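Local structure of monomethylamine methyltransferase MtmB1 (Methanosarcina barkeri, 1NTH) at residues C73-T78 against N234-D239; S133-D138 against D376-M381; I156-M161 against R185-A190; Q260-G265 against D296-I301. The protein catalyses transfer of the methyl group of monomethylamine to the corrinoid cofactor of its partner protein MtmC, a step of methanogenesis from methylamine. One frame throughout, in Å; residues are numbered along the deposited sequence. Where two conformers were deposited one is given.

Interaction 1: residues C73-T78 against N234-D239; sequences CGIYCT and NELKID
The side chain of Lys237 runs between Tyr76 and Thr78, and its aliphatic part is used along most of its length. CB sits beside Tyr76 O. CG, set anti to the backbone N (chi1 -180°), comes to the edge of the Tyr76 ring near its plane, 4.1 Å from CD2, and also touches the methyl group of Thr78. CD meets that methyl most closely, Lys237 CD lying 3.4 Å from Thr78 CG2, the two side chains crossing at about a right angle in tight packing. Beyond CD the chain bends (chi3 -59°) and brings NZ back to its own segment, where it donates to Asn234 O at 2.9 Å; Asp28, by a salt bridge, and Gln24 also hold the ammonium group. Tyr76, lying alongside, sends its hydroxyl to Cys22 and His81.

Behind these side chains the segments pair as parallel strands, 75-77 with 237-238, the latter an outermost strand within this chain of a four-stranded mixed sheet. Tyr76 is gripped through both its backbone groups: its N donates to Leu236 O in a nearly straight bond of 3.1 Å, and its O accepts from Ile238 N at 2.9 Å. Thr78 N then reaches Ile238 O at 3.0 Å.

The sheet face bearing Cys77 and Ile238 is apolar, with Ile75 CG2 4.0 Å from Ile238 CG2 and Phe12 of helix 9-18 touching both isoleucines. Ile75 CD1 meets Leu236 CB at 3.9 Å, the two side chains crossing nearly perpendicularly. Leu236 CD2 packs against Cys73 CB and Gly74 O, a carbonyl oxygen buried here without a hydrogen-bond partner.

Interaction 2: residues S133-D138 against D376-M381; sequences SPISED and DKTTGM
Asp376 grips Ser136 with both oxygens of its carboxylate, and it buries more surface here than any other residue of the two segments. OD1 accepts from the backbone N of Ser136 at 2.8 Å, almost straight at 170°, while OD2 takes the hydroxyl, Ser136 OG lying 2.7 Å away. Both donors arrive on the syn side, about 20° out of the carboxylate plane, and two bonds to one residue fix the rotation of the group. Its first torsion, with CG anti to the carbonyl carbon (chi1 -60°), swings the carboxylate back towards the serine. The backbone of Asp376 takes part as well: its N donates to Pro134 O at 2.9 Å. Asp376 thus brackets Ile135 by pairing with the residue before it and the residue after it.

Ile135 packs its two branches against Asp376 and Thr378. CG2 rests 3.6 Å from Asp376 OD1, and the other branch carries CD1 to Thr378, where it comes 3.6 Å from OG1. Thr378 uses its two branches on different partners: with the hydroxyl facing Ile135 CD1, its methyl CG2 packs 3.5 Å from Ser133 OG, a hydroxyl hydrogen-bonded to Pro130 O.

One residue further on, Thr379 N-caps helix 380-393, its OG1 accepting from Met381 N at 3.2 Å. Through the bonds of Asp376 to Pro134 and Ser136, the connection leading into that helix is fastened to strand 134-135, which is paired in parallel with strand 160-161. Helix 140-148 adds Phe140 and Val143 against Ile135, and Tyr147 against Thr378, while Gln426 of helix 425-428 touches Asp376.

Interaction 3: residues I156-M161 against R185-A190; sequences IVNGVM and RLIKNA
Ile187 presents its outermost methyl to the flat amide of Asn158: CD1 stands over the face of the group, almost directly above CG at 3.2 Å, and leans to the oxygen, OD1 being at 3.3 Å, rather than to ND2. This is a short approach for a methyl on an amide. An extended second torsion (chi2 171°) puts CD1 at the far reach of the isoleucine, while the other branch serves a different neighbour, Ile187 CG2 lying 3.9 Å from Ile156 CG2 with the two side chains at an oblique angle. Ile187 therefore spans two residues of segment 156-161 and makes the greater part of the helix side of this contact.

One residue earlier on the same helix, Leu186 meets the end of Met161. The methionine runs out extended and then turns at its last torsion (chi3 76°), setting CE against Leu186 CD1 at 3.8 Å, with the side chains roughly perpendicular. Leu186 also packs on Met141 of a neighbouring subunit.

Helix 174-193 thus lies along the segment that leaves strand 155-156 of the TIM barrel and continues into strand 160-161, while His144 and Tyr147 of helix 140-148 close in on Ile187 and Ile156. Replacing Asn158 by an alanine is likely to take the flat surface from under Ile187 CD1 and leave Glu183, which accepts from ND2, without this donor.

No hydrogen bond joins the two segments. ND2 donates to Glu183, with a weak second bond to Thr184 OG1, and the amide offers its face to a methyl, so this contact depends on close fit while ND2 finds its partners on helix 174-193.

Interaction 4: residues Q260-G265 against D296-I301; sequences QMPIFG and DGPVHI
Phe264 turns the edge of its ring to the face of His300. The planes stand at 61° in an offset edge-to-face pair, and Phe264 CD2 lies 3.6 Å from His300 CD2, above the rim of the imidazole. Both side chains leave the backbone anti to N (Phe264 chi1 164°), which lays them side by side on one face of the sheet. On the other face Ile263 CG1 meets Val299 CG1 at 3.8 Å, and Ile263 CG2 presses on Ile301 CB.

Smaller bumps and recesses mesh towards the start of the segments. The Pro262 ring fits between Asp296 and Pro298, with CG 4.0 Å from Pro298 CG and CD against Asp296 OD1. At Gly297 the backbone itself meets Met261, whose CB comes within 3.2 Å of Gly297 O. At the far end Ile301 CG2 and CD1 pack against Gly265, where a beta carbon would run into CG2.

The parallel ladder beneath runs from Val299 N to Pro262 O, Phe264 N to Val299 O (2.8 Å) and Ile301 N to Phe264 O. The strands belong to a beta-alpha-beta unit of the TIM barrel, with helix 271-288 as the crossover.

Asp296 OD1 takes Gly297 N at 2.6 Å, from above the carboxylate plane, and OD2 forms a salt bridge with Arg361. With an alanine in place of Asp296, Arg361 would probably lose this charge mate and Gly297 N its acceptor, and no oxygen would pack on Pro262 CD. Backbone bonds thus set the register, the side chains add a mostly apolar fit, and the one carboxylate is balanced by Arg361.

How the interactions relate
Interaction 1 opens first, at 73-78, and closes at 234-239, adding the chain that leaves barrel strand 227-231 as an edge strand of the four-stranded sheet. Interaction 2 opens within that span, at 133-138, but closes only at 376-381, so the two cross. Interaction 3, a short closure from 156-161 to 185-190, falls inside both; it adjoins interaction 2, Val160 pairing with Ser133 and Ile135. Interaction 4 follows interaction 1 in series, yet lies within the span of interaction 2, and couples adjacent barrel strands. It touches interaction 1, Asn234 ND2 reaching Met261 O. Interactions 3 and 4 lie on opposite sides of the chain's centre.

Interaction 1: residues C73-T78 against N234-D239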
loop_
_atom_site.group_PDB
_atom_site.type_symbol
_atom_site.label_atom_id
_atom_site.label_comp_id
_atom_site.label_asym_id
_atom_site.label_seq_id
_atom_site.Cartn_x
_atom_site.Cartn_y
_atom_site.Cartn_z
ATOM N N CYS A 73 11.605 -24.326 38.345
ATOM C CA CYS A 73 10.207 -24.074 38.683
ATOM C C CYS A 73 9.257 -24.244 37.514
ATOM O O CYS A 73 8.263 -24.965 37.603
ATOM C CB CYS A 73 10.030 -22.659 39.228
ATOM S SG CYS A 73 10.787 -22.377 40.829
ATOM N N GLY A 74 9.569 -23.565 36.417
ATOM C CA GLY A 74 8.706 -23.613 35.257
ATOM C C GLY A 74 7.712 -22.473 35.375
ATOM O O GLY A 74 7.928 -21.528 36.143
ATOM N N ILE A 75 6.616 -22.566 34.631
ATOM C CA ILE A 75 5.589 -21.535 34.636
ATOM C C ILE A 75 4.226 -22.127 34.982
ATOM O O ILE A 75 3.815 -23.137 34.413
ATOM C CB ILE A 75 5.490 -20.852 33.247
ATOM C CG1 ILE A 75 6.836 -20.217 32.878
ATOM C CG2 ILE A 75 4.379 -19.817 33.252
ATOM C CD1 ILE A 75 7.265 -19.078 33.787
ATOM N N TYR A 76 3.528 -21.485 35.910
ATOM C CA TYR A 76 2.211 -21.942 36.332
ATOM C C TYR A 76 1.132 -21.365 35.416
ATOM O O TYR A 76 1.090 -20.155 35.187
ATOM C CB TYR A 76 1.937 -21.485 37.769
ATOM C CG TYR A 76 0.656 -22.034 38.359
ATOM C CD1 TYR A 76 0.580 -23.359 38.788
ATOM C CD2 TYR A 76 -0.481 -21.239 38.472
ATOM C CE1 TYR A 76 -0.599 -23.878 39.318
ATOM C CE2 TYR A 76 -1.669 -21.750 39.002
ATOM C CZ TYR A 76 -1.717 -23.070 39.421
ATOM O OH TYR A 76 -2.882 -23.584 39.952
ATOM N N CYS A 77 0.265 -22.229 34.896
ATOM C CA CYS A 77 -0.833 -21.782 34.042
ATOM C C CYS A 77 -2.085 -21.719 34.912
ATOM O O CYS A 77 -2.561 -22.746 35.399
ATOM C CB CYS A 77 -1.055 -22.749 32.880
ATOM S SG CYS A 77 -2.429 -22.251 31.794
ATOM N N THR A 78 -2.616 -20.516 35.099
ATOM C CA THR A 78 -3.792 -20.316 35.941
ATOM C C THR A 78 -5.076 -20.989 35.473
ATOM O O THR A 78 -5.916 -21.365 36.292
ATOM C CB THR A 78 -4.087 -18.815 36.130
ATOM O OG1 THR A 78 -4.280 -18.201 34.850
ATOM C CG2 THR A 78 -2.938 -18.131 36.855
ATOM N N ASN A 234 1.980 -12.727 38.261
ATOM C CA ASN A 234 2.910 -12.826 39.393
ATOM C C ASN A 234 2.741 -14.117 40.192
ATOM O O ASN A 234 1.647 -14.376 40.685
ATOM C CB ASN A 234 2.698 -11.646 40.341
ATOM C CG ASN A 234 2.958 -10.314 39.677
ATOM O OD1 ASN A 234 2.210 -9.887 38.795
ATOM N ND2 ASN A 234 4.027 -9.651 40.090
ATOM N N GLU A 235 3.787 -14.941 40.313
ATOM C CA GLU A 235 5.114 -14.738 39.716
ATOM C C GLU A 235 5.366 -16.008 38.897
ATOM O O GLU A 235 4.954 -17.095 39.317
ATOM C CB GLU A 235 6.196 -14.626 40.799
ATOM C CG GLU A 235 5.990 -13.527 41.838
ATOM C CD GLU A 235 6.085 -12.127 41.258
ATOM O OE1 GLU A 235 6.555 -11.982 40.106
ATOM O OE2 GLU A 235 5.701 -11.169 41.961
ATOM N N LEU A 236 6.055 -15.885 37.761
ATOM C CA LEU A 236 6.319 -17.029 36.872
ATOM C C LEU A 236 4.981 -17.718 36.657
ATOM O O LEU A 236 4.809 -18.910 36.933
ATOM C CB LEU A 236 7.331 -18.003 37.491
ATOM C CG LEU A 236 8.806 -17.636 37.300
ATOM C CD1 LEU A 236 9.132 -16.370 38.069
ATOM C CD2 LEU A 236 9.687 -18.787 37.769
ATOM N N LYS A 237 4.041 -16.943 36.133
ATOM C CA LYS A 237 2.681 -17.404 35.942
ATOM C C LYS A 237 2.061 -16.748 34.709
ATOM O O LYS A 237 2.448 -15.645 34.325
ATOM C CB LYS A 237 1.896 -17.023 37.198
ATOM C CG LYS A 237 0.438 -17.414 37.233
ATOM C CD LYS A 237 -0.218 -16.846 38.492
ATOM C CE LYS A 237 0.471 -17.342 39.760
ATOM N NZ LYS A 237 -0.060 -16.670 40.986
ATOM N N ILE A 238 1.095 -17.426 34.098
ATOM C CA ILE A 238 0.439 -16.894 32.909
ATOM C C ILE A 238 -0.953 -17.502 32.735
ATOM O O ILE A 238 -1.252 -18.570 33.276
ATOM C CB ILE A 238 1.286 -17.193 31.640
ATOM C CG1 ILE A 238 0.857 -16.280 30.487
ATOM C CG2 ILE A 238 1.121 -18.641 31.224
ATOM C CD1 ILE A 238 1.179 -14.822 30.724
ATOM N N ASP A 239 -1.802 -16.811 31.982
ATOM C CA ASP A 239 -3.155 -17.282 31.699
ATOM C C ASP A 239 -3.222 -17.624 30.211
ATOM O O ASP A 239 -2.407 -17.139 29.426
ATOM C CB ASP A 239 -4.172 -16.193 32.040
ATOM C CG ASP A 239 -3.850 -14.867 31.377
ATOM O OD1 ASP A 239 -2.748 -14.327 31.608
ATOM O OD2 ASP A 239 -4.704 -14.363 30.623
#

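Interaction 2: residues S133-D138 against D376-M381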
loop_
_atom_site.group_PDB
_atom_site.type_symbol
_atom_site.label_atom_id
_atom_site.label_comp_id
_atom_site.label_asym_id
_atom_site.label_seq_id
_atom_site.Cartn_x
_atom_site.Cartn_y
_atom_site.Cartn_z
ATOM N N SER A 133 -2.841 4.642 32.478
ATOM C CA SER A 133 -3.705 5.309 33.447
ATOM C C SER A 133 -5.038 5.712 32.819
ATOM O O SER A 133 -5.118 5.970 31.617
ATOM C CB SER A 133 -3.000 6.546 34.007
ATOM O OG SER A 133 -1.757 6.191 34.594
ATOM N N PRO A 134 -6.111 5.763 33.626
ATOM C CA PRO A 134 -7.432 6.140 33.115
ATOM C C PRO A 134 -7.500 7.607 32.694
ATOM O O PRO A 134 -7.121 8.501 33.455
ATOM C CB PRO A 134 -8.362 5.817 34.286
ATOM C CG PRO A 134 -7.486 6.043 35.479
ATOM C CD PRO A 134 -6.177 5.415 35.057
ATOM N N ILE A 135 -7.980 7.838 31.477
ATOM C CA ILE A 135 -8.106 9.180 30.923
ATOM C C ILE A 135 -9.541 9.404 30.440
ATOM O O ILE A 135 -10.120 8.540 29.780
ATOM C CB ILE A 135 -7.146 9.375 29.721
ATOM C CG1 ILE A 135 -5.695 9.143 30.161
ATOM C CG2 ILE A 135 -7.332 10.764 29.124
ATOM C CD1 ILE A 135 -5.199 10.112 31.230
ATOM N N SER A 136 -10.108 10.558 30.777
ATOM C CA SER A 136 -11.469 10.896 30.367
ATOM C C SER A 136 -11.559 10.986 28.847
ATOM O O SER A 136 -10.652 11.497 28.189
ATOM C CB SER A 136 -11.896 12.232 30.983
ATOM O OG SER A 136 -11.893 12.162 32.399
ATOM N N GLU A 137 -12.666 10.502 28.296
ATOM C CA GLU A 137 -12.857 10.512 26.851
ATOM C C GLU A 137 -12.738 11.898 26.216
ATOM O O GLU A 137 -12.096 12.046 25.173
ATOM C CB GLU A 137 -14.218 9.897 26.491
ATOM C CG GLU A 137 -14.392 9.643 24.996
ATOM C CD GLU A 137 -15.686 8.923 24.637
ATOM O OE1 GLU A 137 -15.876 8.634 23.435
ATOM O OE2 GLU A 137 -16.510 8.644 25.540
ATOM N N ASP A 138 -13.331 12.914 26.840
ATOM C CA ASP A 138 -13.285 14.252 26.255
ATOM C C ASP A 138 -11.915 14.923 26.182
ATOM O O ASP A 138 -11.774 15.967 25.550
ATOM C CB ASP A 138 -14.284 15.192 26.942
ATOM C CG ASP A 138 -14.072 15.301 28.438
ATOM O OD1 ASP A 138 -12.958 15.010 28.923
ATOM O OD2 ASP A 138 -15.032 15.699 29.133
ATOM N N ASP A 376 -7.114 11.054 34.780
ATOM C CA ASP A 376 -6.485 12.260 34.249
ATOM C C ASP A 376 -5.261 12.798 34.984
ATOM O O ASP A 376 -4.813 13.909 34.699
ATOM C CB ASP A 376 -7.528 13.377 34.105
ATOM C CG ASP A 376 -8.658 13.000 33.162
ATOM O OD1 ASP A 376 -8.401 12.234 32.206
ATOM O OD2 ASP A 376 -9.799 13.475 33.362
ATOM N N LYS A 377 -4.698 12.025 35.909
ATOM C CA LYS A 377 -3.521 12.502 36.622
ATOM C C LYS A 377 -2.188 12.038 36.037
ATOM O O LYS A 377 -1.394 11.373 36.703
ATOM C CB LYS A 377 -3.602 12.150 38.113
ATOM C CG LYS A 377 -4.631 13.000 38.857
ATOM C CD LYS A 377 -4.384 13.042 40.358
ATOM C CE LYS A 377 -5.357 14.003 41.029
ATOM N NZ LYS A 377 -5.110 14.140 42.494
ATOM N N THR A 378 -1.961 12.405 34.777
ATOM C CA THR A 378 -0.727 12.099 34.058
ATOM C C THR A 378 -0.574 13.172 32.986
ATOM O O THR A 378 -1.540 13.493 32.292
ATOM C CB THR A 378 -0.772 10.723 33.340
ATOM O OG1 THR A 378 -1.849 10.711 32.393
ATOM C CG2 THR A 378 -0.963 9.592 34.336
ATOM N N THR A 379 0.620 13.742 32.856
ATOM C CA THR A 379 0.849 14.758 31.829
ATOM C C THR A 379 2.243 14.621 31.230
ATOM O O THR A 379 3.129 13.998 31.818
ATOM C CB THR A 379 0.724 16.197 32.377
ATOM O OG1 THR A 379 1.962 16.582 32.985
ATOM C CG2 THR A 379 -0.402 16.297 33.398
ATOM N N GLY A 380 2.430 15.225 30.060
ATOM C CA GLY A 380 3.712 15.167 29.381
ATOM C C GLY A 380 4.878 15.752 30.156
ATOM O O GLY A 380 6.027 15.430 29.870
ATOM N N MET A 381 4.601 16.612 31.132
ATOM C CA MET A 381 5.676 17.209 31.925
ATOM C C MET A 381 6.498 16.154 32.658
ATOM O O MET A 381 7.712 16.288 32.779
ATOM C CB MET A 381 5.112 18.209 32.940
ATOM C CG MET A 381 4.715 19.551 32.343
ATOM S SD MET A 381 6.129 20.512 31.735
ATOM C CE MET A 381 6.558 21.460 33.210
#

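Interaction 3: residues I156-M161 against R185-A190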
loop_
_atom_site.group_PDB
_atom_site.type_symbol
_atom_site.label_atom_id
_atom_site.label_comp_id
_atom_site.label_asym_id
_atom_site.label_seq_id
_atom_site.Cartn_x
_atom_site.Cartn_y
_atom_site.Cartn_z
ATOM N N ILE A 156 4.911 6.744 22.108
ATOM C CA ILE A 156 3.831 6.955 23.069
ATOM C C ILE A 156 3.385 5.662 23.743
ATOM O O ILE A 156 3.284 4.627 23.092
ATOM C CB ILE A 156 2.569 7.542 22.377
ATOM C CG1 ILE A 156 2.898 8.867 21.679
ATOM C CG2 ILE A 156 1.438 7.713 23.399
ATOM C CD1 ILE A 156 3.352 9.978 22.606
ATOM N N VAL A 157 3.145 5.716 25.051
ATOM C CA VAL A 157 2.599 4.555 25.742
ATOM C C VAL A 157 1.160 4.978 26.046
ATOM O O VAL A 157 0.914 5.952 26.760
ATOM C CB VAL A 157 3.366 4.185 27.038
ATOM C CG1 VAL A 157 3.612 5.409 27.902
ATOM C CG2 VAL A 157 2.573 3.133 27.800
ATOM N N ASN A 158 0.215 4.242 25.475
ATOM C CA ASN A 158 -1.206 4.548 25.590
ATOM C C ASN A 158 -1.847 4.607 26.970
ATOM O O ASN A 158 -1.487 3.863 27.884
ATOM C CB ASN A 158 -2.014 3.557 24.749
ATOM C CG ASN A 158 -1.592 3.539 23.292
ATOM O OD1 ASN A 158 -0.692 4.277 22.877
ATOM N ND2 ASN A 158 -2.244 2.692 22.505
ATOM N N GLY A 159 -2.825 5.498 27.088
ATOM C CA GLY A 159 -3.587 5.619 28.315
ATOM C C GLY A 159 -4.817 4.744 28.113
ATOM O O GLY A 159 -4.997 4.156 27.039
ATOM N N VAL A 160 -5.663 4.651 29.132
ATOM C CA VAL A 160 -6.879 3.847 29.066
ATOM C C VAL A 160 -8.097 4.758 28.927
ATOM O O VAL A 160 -8.231 5.727 29.669
ATOM C CB VAL A 160 -7.036 2.991 30.355
ATOM C CG1 VAL A 160 -8.462 2.465 30.475
ATOM C CG2 VAL A 160 -6.044 1.835 30.330
ATOM N N MET A 161 -8.975 4.451 27.976
ATOM C CA MET A 161 -10.187 5.246 27.775
ATOM C C MET A 161 -11.189 4.875 28.868
ATOM O O MET A 161 -11.564 3.710 28.983
ATOM C CB MET A 161 -10.819 4.940 26.409
ATOM C CG MET A 161 -9.945 5.262 25.199
ATOM S SD MET A 161 -10.811 5.008 23.617
ATOM C CE MET A 161 -11.864 6.482 23.576
ATOM N N ARG A 185 -6.169 4.795 17.313
ATOM C CA ARG A 185 -6.562 5.674 16.212
ATOM C C ARG A 185 -6.560 7.119 16.709
ATOM O O ARG A 185 -6.040 8.012 16.041
ATOM C CB ARG A 185 -7.946 5.288 15.677
ATOM C CG ARG A 185 -7.909 4.089 14.739
ATOM C CD ARG A 185 -9.300 3.581 14.368
ATOM N NE ARG A 185 -9.226 2.615 13.273
ATOM C CZ ARG A 185 -10.188 1.753 12.952
ATOM N NH1 ARG A 185 -11.318 1.717 13.644
ATOM N NH2 ARG A 185 -10.012 0.922 11.931
ATOM N N LEU A 186 -7.124 7.348 17.892
ATOM C CA LEU A 186 -7.152 8.695 18.458
ATOM C C LEU A 186 -5.753 9.184 18.828
ATOM O O LEU A 186 -5.410 10.346 18.602
ATOM C CB LEU A 186 -8.038 8.737 19.707
ATOM C CG LEU A 186 -9.537 8.524 19.509
ATOM C CD1 LEU A 186 -10.235 8.521 20.863
ATOM C CD2 LEU A 186 -10.096 9.627 18.616
ATOM N N ILE A 187 -4.949 8.300 19.408
ATOM C CA ILE A 187 -3.601 8.668 19.818
ATOM C C ILE A 187 -2.723 9.035 18.630
ATOM O O ILE A 187 -1.973 10.015 18.688
ATOM C CB ILE A 187 -2.956 7.542 20.652
ATOM C CG1 ILE A 187 -3.680 7.452 22.000
ATOM C CG2 ILE A 187 -1.470 7.811 20.856
ATOM C CD1 ILE A 187 -3.296 6.247 22.842
ATOM N N LYS A 188 -2.816 8.274 17.543
ATOM C CA LYS A 188 -2.015 8.619 16.385
ATOM C C LYS A 188 -2.528 9.919 15.780
ATOM O O LYS A 188 -1.769 10.666 15.165
ATOM C CB LYS A 188 -2.005 7.468 15.369
ATOM C CG LYS A 188 -1.159 6.308 15.878
ATOM C CD LYS A 188 -0.991 5.194 14.861
ATOM C CE LYS A 188 -0.049 4.132 15.420
ATOM N NZ LYS A 188 0.199 3.012 14.458
ATOM N N ASN A 189 -3.810 10.210 15.978
ATOM C CA ASN A 189 -4.361 11.461 15.460
ATOM C C ASN A 189 -3.795 12.628 16.255
ATOM O O ASN A 189 -3.518 13.715 15.722
ATOM C CB ASN A 189 -5.902 11.445 15.635
ATOM C CG ASN A 189 -6.667 11.639 14.330
ATOM O OD1 ASN A 189 -6.564 12.696 13.697
ATOM N ND2 ASN A 189 -7.452 10.605 13.917
ATOM N N ALA A 190 -3.574 12.373 17.538
ATOM C CA ALA A 190 -3.024 13.367 18.444
ATOM C C ALA A 190 -1.586 13.628 18.052
ATOM O O ALA A 190 -1.139 14.779 18.052
ATOM C CB ALA A 190 -3.087 12.843 19.872
#

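Interaction 4: residues Q260-G265 against D296-I301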
loop_
_atom_site.group_PDB
_atom_site.type_symbol
_atom_site.label_atom_id
_atom_site.label_comp_id
_atom_site.label_asym_id
_atom_site.label_seq_id
_atom_site.Cartn_x
_atom_site.Cartn_y
_atom_site.Cartn_z
ATOM N N GLN A 260 6.353 -7.839 32.764
ATOM C CA GLN A 260 6.167 -8.525 34.037
ATOM C C GLN A 260 6.567 -7.520 35.101
ATOM O O GLN A 260 7.555 -6.798 34.952
ATOM C CB GLN A 260 7.022 -9.793 34.133
ATOM C CG GLN A 260 6.440 -10.842 35.095
ATOM C CD GLN A 260 6.885 -10.658 36.538
ATOM O OE1 GLN A 260 6.111 -10.880 37.474
ATOM N NE2 GLN A 260 8.142 -10.276 36.725
ATOM N N MET A 261 5.775 -7.453 36.161
ATOM C CA MET A 261 6.034 -6.514 37.237
ATOM C C MET A 261 6.185 -7.265 38.552
ATOM O O MET A 261 5.224 -7.408 39.307
ATOM C CB MET A 261 4.888 -5.509 37.329
ATOM C CG MET A 261 4.698 -4.660 36.065
ATOM S SD MET A 261 4.074 -5.558 34.606
ATOM C CE MET A 261 2.309 -5.619 34.978
ATOM N N PRO A 262 7.399 -7.759 38.837
ATOM C CA PRO A 262 7.637 -8.501 40.080
ATOM C C PRO A 262 7.356 -7.640 41.304
ATOM O O PRO A 262 7.648 -6.445 41.319
ATOM C CB PRO A 262 9.100 -8.922 39.958
ATOM C CG PRO A 262 9.705 -7.820 39.139
ATOM C CD PRO A 262 8.652 -7.576 38.080
ATOM N N ILE A 263 6.786 -8.258 42.331
ATOM C CA ILE A 263 6.426 -7.537 43.540
ATOM C C ILE A 263 7.404 -7.727 44.693
ATOM O O ILE A 263 7.569 -8.838 45.203
ATOM C CB ILE A 263 5.015 -7.960 44.011
ATOM C CG1 ILE A 263 3.997 -7.684 42.898
ATOM C CG2 ILE A 263 4.632 -7.201 45.274
ATOM C CD1 ILE A 263 2.597 -8.191 43.199
ATOM N N PHE A 264 8.057 -6.641 45.093
ATOM C CA PHE A 264 8.984 -6.693 46.215
ATOM C C PHE A 264 8.136 -6.955 47.452
ATOM O O PHE A 264 7.164 -6.244 47.699
ATOM C CB PHE A 264 9.711 -5.362 46.396
ATOM C CG PHE A 264 10.371 -5.224 47.739
ATOM C CD1 PHE A 264 11.451 -6.031 48.080
ATOM C CD2 PHE A 264 9.869 -4.337 48.687
ATOM C CE1 PHE A 264 12.026 -5.958 49.349
ATOM C CE2 PHE A 264 10.435 -4.255 49.961
ATOM C CZ PHE A 264 11.513 -5.070 50.293
ATOM N N GLY A 265 8.510 -7.965 48.232
ATOM C CA GLY A 265 7.738 -8.288 49.416
ATOM C C GLY A 265 6.581 -9.193 49.041
ATOM O O GLY A 265 5.729 -9.518 49.876
ATOM N N ASP A 296 9.957 -4.316 32.278
ATOM C CA ASP A 296 9.995 -4.655 33.698
ATOM C C ASP A 296 9.180 -3.605 34.451
ATOM O O ASP A 296 8.635 -2.675 33.850
ATOM C CB ASP A 296 11.454 -4.641 34.171
ATOM C CG ASP A 296 11.657 -5.300 35.528
ATOM O OD1 ASP A 296 10.673 -5.742 36.163
ATOM O OD2 ASP A 296 12.829 -5.373 35.953
ATOM N N GLY A 297 9.095 -3.758 35.767
ATOM C CA GLY A 297 8.360 -2.808 36.580
ATOM C C GLY A 297 8.238 -3.314 38.005
ATOM O O GLY A 297 7.127 -3.514 38.490
ATOM N N PRO A 298 9.364 -3.532 38.705
ATOM C CA PRO A 298 9.303 -4.023 40.089
ATOM C C PRO A 298 8.481 -3.052 40.923
ATOM O O PRO A 298 8.714 -1.849 40.883
ATOM C CB PRO A 298 10.770 -4.045 40.516
ATOM C CG PRO A 298 11.513 -4.211 39.213
ATOM C CD PRO A 298 10.757 -3.272 38.306
ATOM N N VAL A 299 7.524 -3.571 41.686
ATOM C CA VAL A 299 6.678 -2.701 42.488
ATOM C C VAL A 299 6.671 -3.098 43.964
ATOM O O VAL A 299 6.748 -4.279 44.302
ATOM C CB VAL A 299 5.238 -2.699 41.927
ATOM C CG1 VAL A 299 4.660 -4.101 41.971
ATOM C CG2 VAL A 299 4.374 -1.724 42.700
ATOM N N HIS A 300 6.581 -2.096 44.834
ATOM C CA HIS A 300 6.576 -2.316 46.282
ATOM C C HIS A 300 5.206 -2.820 46.727
ATOM O O HIS A 300 4.189 -2.184 46.461
ATOM C CB HIS A 300 6.921 -1.005 46.993
ATOM C CG HIS A 300 7.336 -1.179 48.420
ATOM N ND1 HIS A 300 6.458 -1.560 49.411
ATOM C CD2 HIS A 300 8.539 -1.023 49.021
ATOM C CE1 HIS A 300 7.102 -1.630 50.563
ATOM N NE2 HIS A 300 8.367 -1.309 50.354
ATOM N N ILE A 301 5.182 -3.964 47.406
ATOM C CA ILE A 301 3.922 -4.548 47.850
ATOM C C ILE A 301 3.044 -3.589 48.653
ATOM O O ILE A 301 1.817 -3.639 48.557
ATOM C CB ILE A 301 4.160 -5.829 48.686
ATOM C CG1 ILE A 301 2.824 -6.536 48.934
ATOM C CG2 ILE A 301 4.837 -5.479 50.007
ATOM C CD1 ILE A 301 2.961 -7.923 49.516
#